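Telomerase reverse transcriptase (Candida albicans SC5314, PDB 6ZDQ) probably extends chromosome ends as a reverse transcriptase, adding simple telomeric repeats by copying a template within the telomerase RNA. Local coordinates at residues A[345-350]-A[430-435]. Sequence-based numbering, arbitrary orientation.
Sequences LSQPVL and SQIYDV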
loop_
_atom_site.group_PDB
_atom_site.type_symbol
_atom_site.label_atom_id
_atom_site.label_comp_id
_atom_site.label_asym_id
_atom_site.label_seq_id
_atom_site.Cartn_x
_atom_site.Cartn_y
_atom_site.Cartn_z
ATOM N N LEU A 345 -4.398 22.667 4.518
ATOM C CA LEU A 345 -4.804 22.679 5.921
ATOM C C LEU A 345 -4.358 23.952 6.631
ATOM O O LEU A 345 -3.232 24.422 6.454
ATOM C CB LEU A 345 -4.233 21.460 6.652
ATOM C CG LEU A 345 -4.865 20.092 6.396
ATOM C CD1 LEU A 345 -4.218 19.027 7.268
ATOM C CD2 LEU A 345 -6.372 20.126 6.613
ATOM N N SER A 346 -5.259 24.508 7.438
ATOM C CA SER A 346 -4.958 25.698 8.227
ATOM C C SER A 346 -4.195 25.273 9.475
ATOM O O SER A 346 -4.761 24.644 10.375
ATOM C CB SER A 346 -6.242 26.444 8.585
ATOM O OG SER A 346 -7.185 25.578 9.190
ATOM N N GLN A 347 -2.904 25.600 9.517
ATOM C CA GLN A 347 -2.070 25.225 10.657
ATOM C C GLN A 347 -2.558 25.800 11.983
ATOM O O GLN A 347 -2.634 25.040 12.964
ATOM C CB GLN A 347 -0.619 25.630 10.375
ATOM C CG GLN A 347 -0.031 24.999 9.123
ATOM C CD GLN A 347 1.295 25.616 8.726
ATOM O OE1 GLN A 347 1.375 26.809 8.430
ATOM N NE2 GLN A 347 2.346 24.804 8.718
ATOM N N PRO A 348 -2.891 27.094 12.104
ATOM C CA PRO A 348 -3.301 27.593 13.429
ATOM C C PRO A 348 -4.618 27.017 13.917
ATOM O O PRO A 348 -4.761 26.755 15.119
ATOM C CB PRO A 348 -3.383 29.111 13.217
ATOM C CG PRO A 348 -3.650 29.270 11.769
ATOM C CD PRO A 348 -2.871 28.178 11.104
ATOM N N VAL A 349 -5.589 26.812 13.024
ATOM C CA VAL A 349 -6.865 26.237 13.439
ATOM C C VAL A 349 -6.679 24.791 13.875
ATOM O O VAL A 349 -7.323 24.325 14.822
ATOM C CB VAL A 349 -7.903 26.363 12.310
ATOM C CG1 VAL A 349 -9.229 25.755 12.738
ATOM C CG2 VAL A 349 -8.084 27.821 11.920
ATOM N N LEU A 350 -5.799 24.055 13.191
ATOM C CA LEU A 350 -5.476 22.700 13.622
ATOM C C LEU A 350 -4.893 22.696 15.029
ATOM O O LEU A 350 -5.197 21.808 15.835
ATOM C CB LEU A 350 -4.503 22.053 12.637
ATOM C CG LEU A 350 -3.963 20.674 13.016
ATOM C CD1 LEU A 350 -5.093 19.664 13.113
ATOM C CD2 LEU A 350 -2.913 20.215 12.019
ATOM N N SER A 430 5.549 20.734 16.566
ATOM C CA SER A 430 6.806 20.412 15.896
ATOM C C SER A 430 6.557 19.639 14.606
ATOM O O SER A 430 7.186 19.912 13.578
ATOM C CB SER A 430 7.713 19.617 16.835
ATOM O OG SER A 430 8.915 19.236 16.189
ATOM N N GLN A 431 5.643 18.669 14.646
ATOM C CA GLN A 431 5.266 17.910 13.458
ATOM C C GLN A 431 4.451 18.731 12.467
ATOM O O GLN A 431 4.264 18.286 11.330
ATOM C CB GLN A 431 4.482 16.658 13.859
ATOM C CG GLN A 431 5.286 15.645 14.659
ATOM C CD GLN A 431 6.327 14.932 13.820
ATOM O OE1 GLN A 431 6.019 14.382 12.764
ATOM N NE2 GLN A 431 7.571 14.941 14.285
ATOM N N ILE A 432 3.935 19.891 12.874
ATOM C CA ILE A 432 3.130 20.731 11.996
ATOM C C ILE A 432 4.003 21.781 11.320
ATOM O O ILE A 432 4.032 21.882 10.088
ATOM C CB ILE A 432 1.977 21.394 12.773
ATOM C CG1 ILE A 432 0.991 20.337 13.271
ATOM C CG2 ILE A 432 1.271 22.423 11.905
ATOM C CD1 ILE A 432 -0.067 20.883 14.203
ATOM N N TYR A 433 4.720 22.568 12.122
ATOM C CA TYR A 433 5.467 23.719 11.624
ATOM C C TYR A 433 6.928 23.385 11.324
ATOM O O TYR A 433 7.401 23.592 10.201
ATOM C CB TYR A 433 5.379 24.870 12.634
ATOM C CG TYR A 433 3.974 25.379 12.870
ATOM C CD1 TYR A 433 3.439 26.386 12.077
ATOM C CD2 TYR A 433 3.186 24.859 13.888
ATOM C CE1 TYR A 433 2.157 26.860 12.288
ATOM C CE2 TYR A 433 1.900 25.326 14.107
ATOM C CZ TYR A 433 1.392 26.326 13.305
ATOM O OH TYR A 433 0.115 26.795 13.516
ATOM N N ASP A 434 7.648 22.864 12.318
ATOM C CA ASP A 434 9.100 22.728 12.246
ATOM C C ASP A 434 9.576 21.714 11.213
ATOM O O ASP A 434 10.782 21.658 10.949
ATOM C CB ASP A 434 9.655 22.353 13.621
ATOM C CG ASP A 434 9.435 23.437 14.654
ATOM O OD1 ASP A 434 8.271 23.663 15.038
ATOM O OD2 ASP A 434 10.428 24.069 15.077
ATOM N N VAL A 435 8.681 20.907 10.638
ATOM C CA VAL A 435 9.104 19.889 9.680
ATOM C C VAL A 435 9.725 20.549 8.459
ATOM O O VAL A 435 9.177 21.509 7.901
ATOM C CB VAL A 435 7.918 18.993 9.294
ATOM C CG1 VAL A 435 8.345 17.972 8.253
ATOM C CG2 VAL A 435 7.370 18.296 10.524
#
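Gln347, in the first turn of helix 347-356, reaches across to Ile432 and Tyr433 in the wider pi-type turn 430-434 of helix 421-434. The innermost pair is apolar: CD2 of Leu350 lies 3.6 Å from CD1 of Ile432, and both side chains also rest on Phe465 of helix 460-477. On the same isoleucine the other branch, CG2, points out opposite the backbone N and serves two neighbours, sitting 4.0 Å from CG of Gln347 and against one face of the Tyr433 ring, near its rim. Gln347, buried as well, runs past Ile432 in the reverse direction, its chain extended beyond CG (chi2 169°), which carries the amide obliquely across the CD1-CE1 side of the tyrosine, the planes 35° apart. NE2 of Gln347 stops 3.6 Å from Ile432 O. The partly exposed Tyr433 forms the solvent side, its OH 3.2 Å from Gln347 C. Looser still, exposed Pro348 adds just its CD, 4.1 Å from Tyr433 OH. Far from the bound RNA, the contact joins helix 347-356, which follows strand 332-337 of the probable palm, to helix 421-434, which leads into strand 436-440 of what are probably the fingers, consistent with the palm-fingers architecture of reverse transcriptases.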